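Putative uncharacterized protein TCIL3000_10_9440 (Trypanosoma congolense, PDB 5KMX) is of unknown function but is an insect-stage trypanosome surface antigen with a bilobed ectodomain, possibly acting as a sensor. Local coordinates at residues R92-K97 with K150-L155; G31-E36 with V56-T61. All blocks are in the same frame, centred on the assembly; numbering follows the deposited sequence.

Interaction 1: residues R92-K97 with K150-L155; sequences RVKREK and KQNVYL. With SO4 (sulfate ion), chain G.
Strands 92-97 and 150-155 pair antiparallel with a marked twist, their N-to-C directions 142° apart, and the backbone bonds fall at two residue pairs, V93 with V153 (V93 N to V153 O and V153 N to V93 O, both 3.1 Å) and R95 with Q151, where R95 N reaches Q151 O at 2.7 Å. The second pair is bonded again through its side chains. R95 NH1 donates to Q151 OE1 at 2.7 Å; the amide oxygen lies close to the guanidinium plane, whereas the donor is tilted 23° from the plane of the Q151 carbonyl. Both side chains leave their strands with CG anti to the backbone N (chi1 179° in R95), which lays them alongside each other. The other terminal nitrogen, R95 NH2, binds a sulfate at O4, 2.9 Å away, and K97 NZ holds the same ion through O2 at 3.0 Å and, less closely, O3. K97 CG meanwhile lies above one face of the R95 guanidinium, offset toward the rim, and with the edge bonds probably helps to hold the group. The sulfate probably comes from the crystallisation liquor. On the sheet face that carries R95 and Q151, V93 CG2 meets V153 CG2 at 3.6 Å, and Y190 of strand 189-191 packs on both valines. The other face carries R92, K94, E96, K150, N152 and Y154: N152 OD1 is approached by the methylenes R92 CD and K94 CE, the latter at 3.3 Å, while R92 CG leans obliquely on the Y154 ring at CE2. This twisted antiparallel strand pair, part of a larger sheet, belongs to the long strands 85-100 and 145-165, which appear to connect the lobes of the bilobed ectodomain.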
ATOM      1  N   ARG A  92      -3.541 -10.466  -8.165  1.00 54.26           N
ATOM      2  CA  ARG A  92      -4.022  -9.587  -9.223  1.00 59.20           C
ATOM      3  C   ARG A  92      -5.281  -8.835  -8.801  1.00 54.21           C
ATOM      4  O   ARG A  92      -6.210  -9.421  -8.247  1.00 53.76           O
ATOM      5  CB  ARG A  92      -4.311 -10.395 -10.490  1.00 56.00           C
ATOM      6  CG  ARG A  92      -4.538  -9.556 -11.736  1.00 60.76           C
ATOM      7  CD  ARG A  92      -5.274 -10.353 -12.799  1.00 52.49           C
ATOM      8  NE  ARG A  92      -6.654 -10.611 -12.399  1.00 72.01           N
ATOM      9  CZ  ARG A  92      -7.470 -11.465 -13.006  1.00 75.63           C
ATOM     10  NH1 ARG A  92      -7.055 -12.169 -14.051  1.00 78.89           N
ATOM     11  NH2 ARG A  92      -8.709 -11.622 -12.558  1.00 75.02           N
ATOM     12  N   VAL A  93      -5.297  -7.532  -9.066  1.00 54.50           N
ATOM     13  CA  VAL A  93      -6.486  -6.713  -8.864  1.00 53.87           C
ATOM     14  C   VAL A  93      -6.637  -5.745 -10.034  1.00 56.91           C
ATOM     15  O   VAL A  93      -5.758  -5.659 -10.895  1.00 49.94           O
ATOM     16  CB  VAL A  93      -6.427  -5.923  -7.538  1.00 51.28           C
ATOM     17  CG1 VAL A  93      -6.291  -6.875  -6.358  1.00 49.69           C
ATOM     18  CG2 VAL A  93      -5.283  -4.917  -7.555  1.00 50.90           C
ATOM     19  N   LYS A  94      -7.750  -5.017 -10.057  1.00 57.89           N
ATOM     20  CA  LYS A  94      -8.037  -4.081 -11.137  1.00 60.83           C
ATOM     21  C   LYS A  94      -7.756  -2.640 -10.719  1.00 57.96           C
ATOM     22  O   LYS A  94      -7.983  -2.260  -9.570  1.00 55.37           O
ATOM     23  CB  LYS A  94      -9.493  -4.221 -11.585  1.00 61.98           C
ATOM     24  CG  LYS A  94      -9.783  -5.501 -12.359  1.00 57.72           C
ATOM     25  CD  LYS A  94      -9.388  -5.367 -13.823  1.00 62.42           C
ATOM     26  CE  LYS A  94      -9.656  -6.648 -14.594  1.00 65.75           C
ATOM     27  NZ  LYS A  94      -9.444  -6.470 -16.059  1.00 71.00           N
ATOM     28  N   ARG A  95      -7.260  -1.851 -11.669  1.00 53.78           N
ATOM     29  CA  ARG A  95      -6.963  -0.439 -11.449  1.00 51.37           C
ATOM     30  C   ARG A  95      -7.797   0.403 -12.410  1.00 49.61           C
ATOM     31  O   ARG A  95      -7.612   0.329 -13.624  1.00 54.70           O
ATOM     32  CB  ARG A  95      -5.468  -0.171 -11.649  1.00 49.80           C
ATOM     33  CG  ARG A  95      -5.033   1.279 -11.472  1.00 55.77           C
ATOM     34  CD  ARG A  95      -3.881   1.611 -12.413  1.00 50.93           C
ATOM     35  NE  ARG A  95      -3.263   2.901 -12.116  1.00 56.57           N
ATOM     36  CZ  ARG A  95      -2.434   3.541 -12.935  1.00 57.73           C
ATOM     37  NH1 ARG A  95      -2.125   3.024 -14.118  1.00 63.92           N
ATOM     38  NH2 ARG A  95      -1.917   4.707 -12.577  1.00 56.03           N
ATOM     39  N   GLU A  96      -8.715   1.196 -11.863  1.00 47.63           N
ATOM     40  CA  GLU A  96      -9.611   2.008 -12.680  1.00 47.71           C
ATOM     41  C   GLU A  96      -9.204   3.480 -12.659  1.00 52.64           C
ATOM     42  O   GLU A  96      -9.190   4.116 -11.603  1.00 50.27           O
ATOM     43  CB  GLU A  96     -11.058   1.855 -12.205  1.00 43.50           C
ATOM     44  CG  GLU A  96     -12.080   2.430 -13.174  1.00 57.17           C
ATOM     45  CD  GLU A  96     -13.508   2.213 -12.720  1.00 60.38           C
ATOM     46  OE1 GLU A  96     -13.725   1.403 -11.793  1.00 72.72           O
ATOM     47  OE2 GLU A  96     -14.416   2.853 -13.288  1.00 52.57           O
ATOM     48  N   LYS A  97      -8.881   4.010 -13.836  1.00 53.50           N
ATOM     49  CA  LYS A  97      -8.457   5.399 -13.981  1.00 56.86           C
ATOM     50  C   LYS A  97      -9.332   6.133 -14.994  1.00 54.87           C
ATOM     51  O   LYS A  97      -9.530   5.663 -16.115  1.00 50.45           O
ATOM     52  CB  LYS A  97      -6.988   5.469 -14.406  1.00 55.77           C
ATOM     53  CG  LYS A  97      -6.006   4.985 -13.345  1.00 60.90           C
ATOM     54  CD  LYS A  97      -5.852   5.987 -12.206  1.00 61.73           C
ATOM     55  CE  LYS A  97      -5.014   7.190 -12.621  1.00 66.30           C
ATOM     56  NZ  LYS A  97      -4.877   8.181 -11.519  1.00 76.11           N
ATOM     57  N   LYS A 150      -9.653   0.115 -17.343  1.00 56.94           N
ATOM     58  CA  LYS A 150      -9.531  -0.935 -16.336  1.00 61.35           C
ATOM     59  C   LYS A 150      -8.259  -1.732 -16.594  1.00 63.89           C
ATOM     60  O   LYS A 150      -8.146  -2.442 -17.594  1.00 68.53           O
ATOM     61  CB  LYS A 150     -10.755  -1.852 -16.338  1.00 61.96           C
ATOM     62  CG  LYS A 150     -11.837  -1.423 -15.359  1.00 60.90           C
ATOM     63  CD  LYS A 150     -12.809  -2.552 -15.072  1.00 73.48           C
ATOM     64  CE  LYS A 150     -13.704  -2.220 -13.891  1.00 80.60           C
ATOM     65  NZ  LYS A 150     -14.445  -3.411 -13.389  1.00 93.68           N
ATOM     66  N   GLN A 151      -7.308  -1.602 -15.676  1.00 57.73           N
ATOM     67  CA  GLN A 151      -5.962  -2.126 -15.863  1.00 57.82           C
ATOM     68  C   GLN A 151      -5.660  -3.248 -14.876  1.00 54.29           C
ATOM     69  O   GLN A 151      -6.018  -3.167 -13.702  1.00 53.02           O
ATOM     70  CB  GLN A 151      -4.947  -0.993 -15.702  1.00 57.61           C
ATOM     71  CG  GLN A 151      -3.567  -1.278 -16.262  1.00 59.16           C
ATOM     72  CD  GLN A 151      -2.618  -0.113 -16.049  1.00 62.55           C
ATOM     73  OE1 GLN A 151      -3.041   0.987 -15.692  1.00 63.53           O
ATOM     74  NE2 GLN A 151      -1.330  -0.349 -16.263  1.00 64.12           N
ATOM     75  N   ASN A 152      -5.003  -4.296 -15.363  1.00 62.22           N
ATOM     76  CA  ASN A 152      -4.531  -5.370 -14.499  1.00 53.77           C
ATOM     77  C   ASN A 152      -3.206  -4.992 -13.850  1.00 57.60           C
ATOM     78  O   ASN A 152      -2.239  -4.667 -14.540  1.00 58.16           O
ATOM     79  CB  ASN A 152      -4.373  -6.671 -15.288  1.00 54.96           C
ATOM     80  CG  ASN A 152      -5.698  -7.361 -15.548  1.00 58.64           C
ATOM     81  OD1 ASN A 152      -6.490  -7.578 -14.631  1.00 58.35           O
ATOM     82  ND2 ASN A 152      -5.945  -7.709 -16.805  1.00 62.03           N
ATOM     83  N   VAL A 153      -3.176  -5.025 -12.521  1.00 55.84           N
ATOM     84  CA  VAL A 153      -1.964  -4.735 -11.765  1.00 53.78           C
ATOM     85  C   VAL A 153      -1.695  -5.867 -10.779  1.00 54.30           C
ATOM     86  O   VAL A 153      -2.624  -6.555 -10.349  1.00 49.66           O
ATOM     87  CB  VAL A 153      -2.068  -3.393 -11.018  1.00 47.40           C
ATOM     88  CG1 VAL A 153      -2.090  -2.239 -12.008  1.00 49.29           C
ATOM     89  CG2 VAL A 153      -3.303  -3.364 -10.125  1.00 48.88           C
ATOM     90  N   TYR A 154      -0.427  -6.053 -10.421  1.00 56.35           N
ATOM     91  CA  TYR A 154      -0.001  -7.250  -9.705  1.00 50.38           C
ATOM     92  C   TYR A 154       0.826  -6.938  -8.461  1.00 52.85           C
ATOM     93  O   TYR A 154       1.640  -6.014  -8.457  1.00 54.52           O
ATOM     94  CB  TYR A 154       0.792  -8.150 -10.647  1.00 55.42           C
ATOM     95  CG  TYR A 154       0.126  -8.326 -11.991  1.00 58.64           C
ATOM     96  CD1 TYR A 154       0.366  -7.433 -13.029  1.00 54.72           C
ATOM     97  CD2 TYR A 154      -0.752  -9.375 -12.221  1.00 55.58           C
ATOM     98  CE1 TYR A 154      -0.244  -7.584 -14.257  1.00 54.29           C
ATOM     99  CE2 TYR A 154      -1.366  -9.535 -13.449  1.00 56.43           C
ATOM    100  CZ  TYR A 154      -1.108  -8.637 -14.462  1.00 57.39           C
ATOM    101  OH  TYR A 154      -1.715  -8.789 -15.689  1.00 56.46           O
ATOM    102  N   LEU A 155       0.616  -7.737  -7.418  1.00 46.51           N
ATOM    103  CA  LEU A 155       1.180  -7.474  -6.097  1.00 52.21           C
ATOM    104  C   LEU A 155       2.706  -7.480  -6.089  1.00 45.67           C
ATOM    105  O   LEU A 155       3.338  -8.431  -6.548  1.00 46.53           O
ATOM    106  CB  LEU A 155       0.656  -8.508  -5.096  1.00 47.21           C
ATOM    107  CG  LEU A 155       0.971  -8.267  -3.617  1.00 40.47           C
ATOM    108  CD1 LEU A 155       0.257  -7.026  -3.100  1.00 47.51           C
ATOM    109  CD2 LEU A 155       0.597  -9.492  -2.795  1.00 47.26           C
TER
HETATM  110  S   SO4 G 302      -2.158   7.019  -9.381  1.00 72.06           S
HETATM  111  O1  SO4 G 302      -1.313   7.458  -8.274  1.00 70.79           O
HETATM  112  O2  SO4 G 302      -2.087   7.992 -10.466  1.00 71.24           O
HETATM  113  O3  SO4 G 302      -3.539   6.903  -8.918  1.00 68.01           O
HETATM  114  O4  SO4 G 302      -1.693   5.720  -9.861  1.00 69.75           O

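Interaction 2: residues G31-E36 with V56-T61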
ATOM      1  N   GLY A  31      11.603 -12.192  13.569  1.00 48.26           N
ATOM      2  CA  GLY A  31      10.768 -13.365  13.406  1.00 51.04           C
ATOM      3  C   GLY A  31      10.800 -13.841  11.972  1.00 48.37           C
ATOM      4  O   GLY A  31      11.850 -13.818  11.329  1.00 52.02           O
ATOM      5  N   ARG A  32       9.647 -14.266  11.466  1.00 52.65           N
ATOM      6  CA  ARG A  32       9.565 -14.758  10.098  1.00 55.82           C
ATOM      7  C   ARG A  32       8.237 -14.438   9.421  1.00 52.66           C
ATOM      8  O   ARG A  32       7.177 -14.465  10.049  1.00 46.17           O
ATOM      9  CB  ARG A  32       9.795 -16.269  10.072  1.00 53.37           C
ATOM     10  CG  ARG A  32      11.198 -16.681  10.474  1.00 61.05           C
ATOM     11  CD  ARG A  32      11.417 -18.173  10.327  1.00 56.90           C
ATOM     12  NE  ARG A  32      12.821 -18.527  10.518  1.00 62.06           N
ATOM     13  CZ  ARG A  32      13.259 -19.754  10.778  1.00 64.95           C
ATOM     14  NH1 ARG A  32      12.404 -20.762  10.891  1.00 62.97           N
ATOM     15  NH2 ARG A  32      14.557 -19.975  10.935  1.00 67.47           N
ATOM     16  N   PHE A  33       8.325 -14.110   8.136  1.00 57.77           N
ATOM     17  CA  PHE A  33       7.174 -14.085   7.247  1.00 54.56           C
ATOM     18  C   PHE A  33       7.245 -15.355   6.409  1.00 52.09           C
ATOM     19  O   PHE A  33       8.143 -15.497   5.580  1.00 57.52           O
ATOM     20  CB  PHE A  33       7.179 -12.837   6.359  1.00 52.45           C
ATOM     21  CG  PHE A  33       6.980 -11.553   7.114  1.00 54.47           C
ATOM     22  CD1 PHE A  33       5.706 -11.121   7.445  1.00 53.55           C
ATOM     23  CD2 PHE A  33       8.064 -10.778   7.492  1.00 53.83           C
ATOM     24  CE1 PHE A  33       5.516  -9.940   8.139  1.00 54.01           C
ATOM     25  CE2 PHE A  33       7.880  -9.595   8.185  1.00 51.13           C
ATOM     26  CZ  PHE A  33       6.605  -9.176   8.508  1.00 47.57           C
ATOM     27  N   ASN A  34       6.311 -16.276   6.636  1.00 55.35           N
ATOM     28  CA  ASN A  34       6.391 -17.619   6.064  1.00 52.23           C
ATOM     29  C   ASN A  34       7.724 -18.279   6.425  1.00 53.21           C
ATOM     30  O   ASN A  34       7.956 -18.614   7.584  1.00 49.88           O
ATOM     31  CB  ASN A  34       6.202 -17.577   4.544  1.00 56.02           C
ATOM     32  CG  ASN A  34       4.764 -17.332   4.141  1.00 53.71           C
ATOM     33  OD1 ASN A  34       3.870 -17.267   4.984  1.00 53.96           O
ATOM     34  ND2 ASN A  34       4.533 -17.191   2.841  1.00 46.40           N
ATOM     35  N   THR A  35       8.598 -18.449   5.435  1.00 63.16           N
ATOM     36  CA  THR A  35       9.868 -19.148   5.616  1.00 55.66           C
ATOM     37  C   THR A  35      11.002 -18.173   5.935  1.00 56.44           C
ATOM     38  O   THR A  35      11.946 -18.510   6.649  1.00 57.82           O
ATOM     39  CB  THR A  35      10.220 -19.969   4.346  1.00 55.27           C
ATOM     40  OG1 THR A  35       9.650 -21.277   4.452  1.00 60.47           O
ATOM     41  CG2 THR A  35      11.729 -20.098   4.146  1.00 63.94           C
ATOM     42  N   GLU A  36      10.885 -16.959   5.412  1.00 61.44           N
ATOM     43  CA  GLU A  36      11.984 -16.002   5.413  1.00 61.23           C
ATOM     44  C   GLU A  36      12.129 -15.270   6.744  1.00 59.50           C
ATOM     45  O   GLU A  36      11.133 -14.927   7.380  1.00 63.27           O
ATOM     46  CB  GLU A  36      11.780 -14.985   4.287  1.00 60.42           C
ATOM     47  CG  GLU A  36      11.395 -15.608   2.952  1.00 62.73           C
ATOM     48  CD  GLU A  36      12.472 -16.524   2.395  1.00 66.05           C
ATOM     49  OE1 GLU A  36      12.148 -17.371   1.536  1.00 62.64           O
ATOM     50  OE2 GLU A  36      13.643 -16.394   2.813  1.00 67.11           O
ATOM     51  N   VAL A  56       9.499   3.082  11.181  1.00 61.24           N
ATOM     52  CA  VAL A  56      10.103   1.783  11.467  1.00 58.53           C
ATOM     53  C   VAL A  56       9.135   0.632  11.208  1.00 57.78           C
ATOM     54  O   VAL A  56       7.973   0.671  11.613  1.00 60.23           O
ATOM     55  CB  VAL A  56      10.594   1.709  12.926  1.00 64.01           C
ATOM     56  CG1 VAL A  56      11.316   0.392  13.183  1.00 65.65           C
ATOM     57  CG2 VAL A  56      11.515   2.882  13.229  1.00 67.61           C
ATOM     58  N   TYR A  57       9.643  -0.397  10.537  1.00 58.52           N
ATOM     59  CA  TYR A  57       8.865  -1.586  10.224  1.00 50.55           C
ATOM     60  C   TYR A  57       9.791  -2.789  10.091  1.00 52.87           C
ATOM     61  O   TYR A  57      10.996  -2.631   9.894  1.00 57.01           O
ATOM     62  CB  TYR A  57       8.075  -1.383   8.930  1.00 54.66           C
ATOM     63  CG  TYR A  57       8.945  -1.112   7.722  1.00 57.02           C
ATOM     64  CD1 TYR A  57       9.496  -2.156   6.991  1.00 54.53           C
ATOM     65  CD2 TYR A  57       9.215   0.188   7.311  1.00 56.33           C
ATOM     66  CE1 TYR A  57      10.294  -1.915   5.889  1.00 59.15           C
ATOM     67  CE2 TYR A  57      10.010   0.439   6.208  1.00 53.53           C
ATOM     68  CZ  TYR A  57      10.546  -0.617   5.502  1.00 59.80           C
ATOM     69  OH  TYR A  57      11.337  -0.374   4.403  1.00 64.11           O
ATOM     70  N   THR A  58       9.226  -3.987  10.209  1.00 47.65           N
ATOM     71  CA  THR A  58       9.968  -5.218   9.971  1.00 51.11           C
ATOM     72  C   THR A  58       9.512  -5.795   8.633  1.00 49.27           C
ATOM     73  O   THR A  58       8.340  -5.675   8.272  1.00 51.66           O
ATOM     74  CB  THR A  58       9.760  -6.242  11.108  1.00 53.07           C
ATOM     75  OG1 THR A  58      10.640  -7.358  10.924  1.00 48.29           O
ATOM     76  CG2 THR A  58       8.320  -6.727  11.148  1.00 51.76           C
ATOM     77  N   GLU A  59      10.433  -6.408   7.895  1.00 50.72           N
ATOM     78  CA  GLU A  59      10.137  -6.829   6.528  1.00 57.75           C
ATOM     79  C   GLU A  59      10.889  -8.079   6.086  1.00 51.13           C
ATOM     80  O   GLU A  59      11.822  -8.535   6.748  1.00 52.02           O
ATOM     81  CB  GLU A  59      10.448  -5.684   5.553  1.00 57.31           C
ATOM     82  CG  GLU A  59      11.916  -5.251   5.517  1.00 60.97           C
ATOM     83  CD  GLU A  59      12.803  -6.183   4.701  1.00 68.81           C
ATOM     84  OE1 GLU A  59      13.969  -6.389   5.097  1.00 72.27           O
ATOM     85  OE2 GLU A  59      12.342  -6.702   3.661  1.00 65.48           O
ATOM     86  N   ALA A  60      10.466  -8.614   4.947  1.00 48.23           N
ATOM     87  CA  ALA A  60      11.142  -9.727   4.301  1.00 52.09           C
ATOM     88  C   ALA A  60      10.711  -9.796   2.841  1.00 50.67           C
ATOM     89  O   ALA A  60       9.684  -9.229   2.464  1.00 48.69           O
ATOM     90  CB  ALA A  60      10.834 -11.033   5.012  1.00 55.26           C
ATOM     91  N   THR A  61      11.504 -10.482   2.025  1.00 54.85           N
ATOM     92  CA  THR A  61      11.173 -10.693   0.621  1.00 53.22           C
ATOM     93  C   THR A  61      10.692 -12.124   0.422  1.00 45.88           C
ATOM     94  O   THR A  61      11.461 -13.071   0.581  1.00 53.96           O
ATOM     95  CB  THR A  61      12.381 -10.420  -0.297  1.00 50.47           C
ATOM     96  OG1 THR A  61      12.788  -9.053  -0.163  1.00 50.42           O
ATOM     97  CG2 THR A  61      12.026 -10.694  -1.751  1.00 51.90           C
TER
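F33 N donates to E36 O at 3.0 Å, and E36 N returns a bond to F33 O at 3.1 Å; the paired bonds close a tight type II' turn whose first corner residue, N34, has a positive phi of 55°. Outside the segments, N34 is tied by its amide to backbone atoms of T74 and V76, which fixes the turn against strand 72-79. From the two ends of the turn, F33 and E36 both direct their side chains toward strand 56-61, and no hydrogen bond crosses between the segments. The F33 ring touches three successive residues of that strand through CD2, CE2 and CZ. CD2 meets A60 CB at 3.7 Å and CE2 sits 3.9 Å from E59 CA, both approaching the ring obliquely, and CZ comes 4.0 Å from T58 CG2. With chi1 at -67°, F33 CG stands anti to the carbonyl carbon and beside the backbone N, and from there the ring reaches T58, E59 and A60. V75, V77, I79, L62, V200 and L202 also touch the ring, enclosing it in apolar side chains from several strands. The first torsion of E36, chi1 -46°, puts its CG 3.5 Å from T61 O, while its CB rests 4.1 Å from A60 CB. T58 turns its methyl to F33 and gives its OG1 to W29 O; E59, on the other face of the strand, is salt-bridged to R41 and hydrogen-bonded to N199. Strand 31-33 and strand 56-61 are not paired: their axes approach to 7.3 Å, and strand 36-45 pairs with both. The contact thus joins a beta hairpin, strands 31-33 and 36-45 linked by the two-residue (N34-T35) type II' turn, to the apolar interior of a curled sheet.

Interaction 2 closes before interaction 1 opens along the chain, and the two lie in series with centres 26 Å apart and nearest atoms about 10 Å apart, without touching. Both nevertheless belong to one curled sheet. Strand 72-79 pairs with both 31-33 and 85-100, while strand 197-204 links 53-63 to 145-165, so two routes of strand pairing lead from one contact to the other. Interaction 2 packs the inside of what is probably one lobe; interaction 1 lies where strands 85-100 and 145-165 leave it, probably for the lobe holding helix 116-128. A single sheet therefore appears to supply both lobe core and connector, consistent with a two-lobed surface ectodomain.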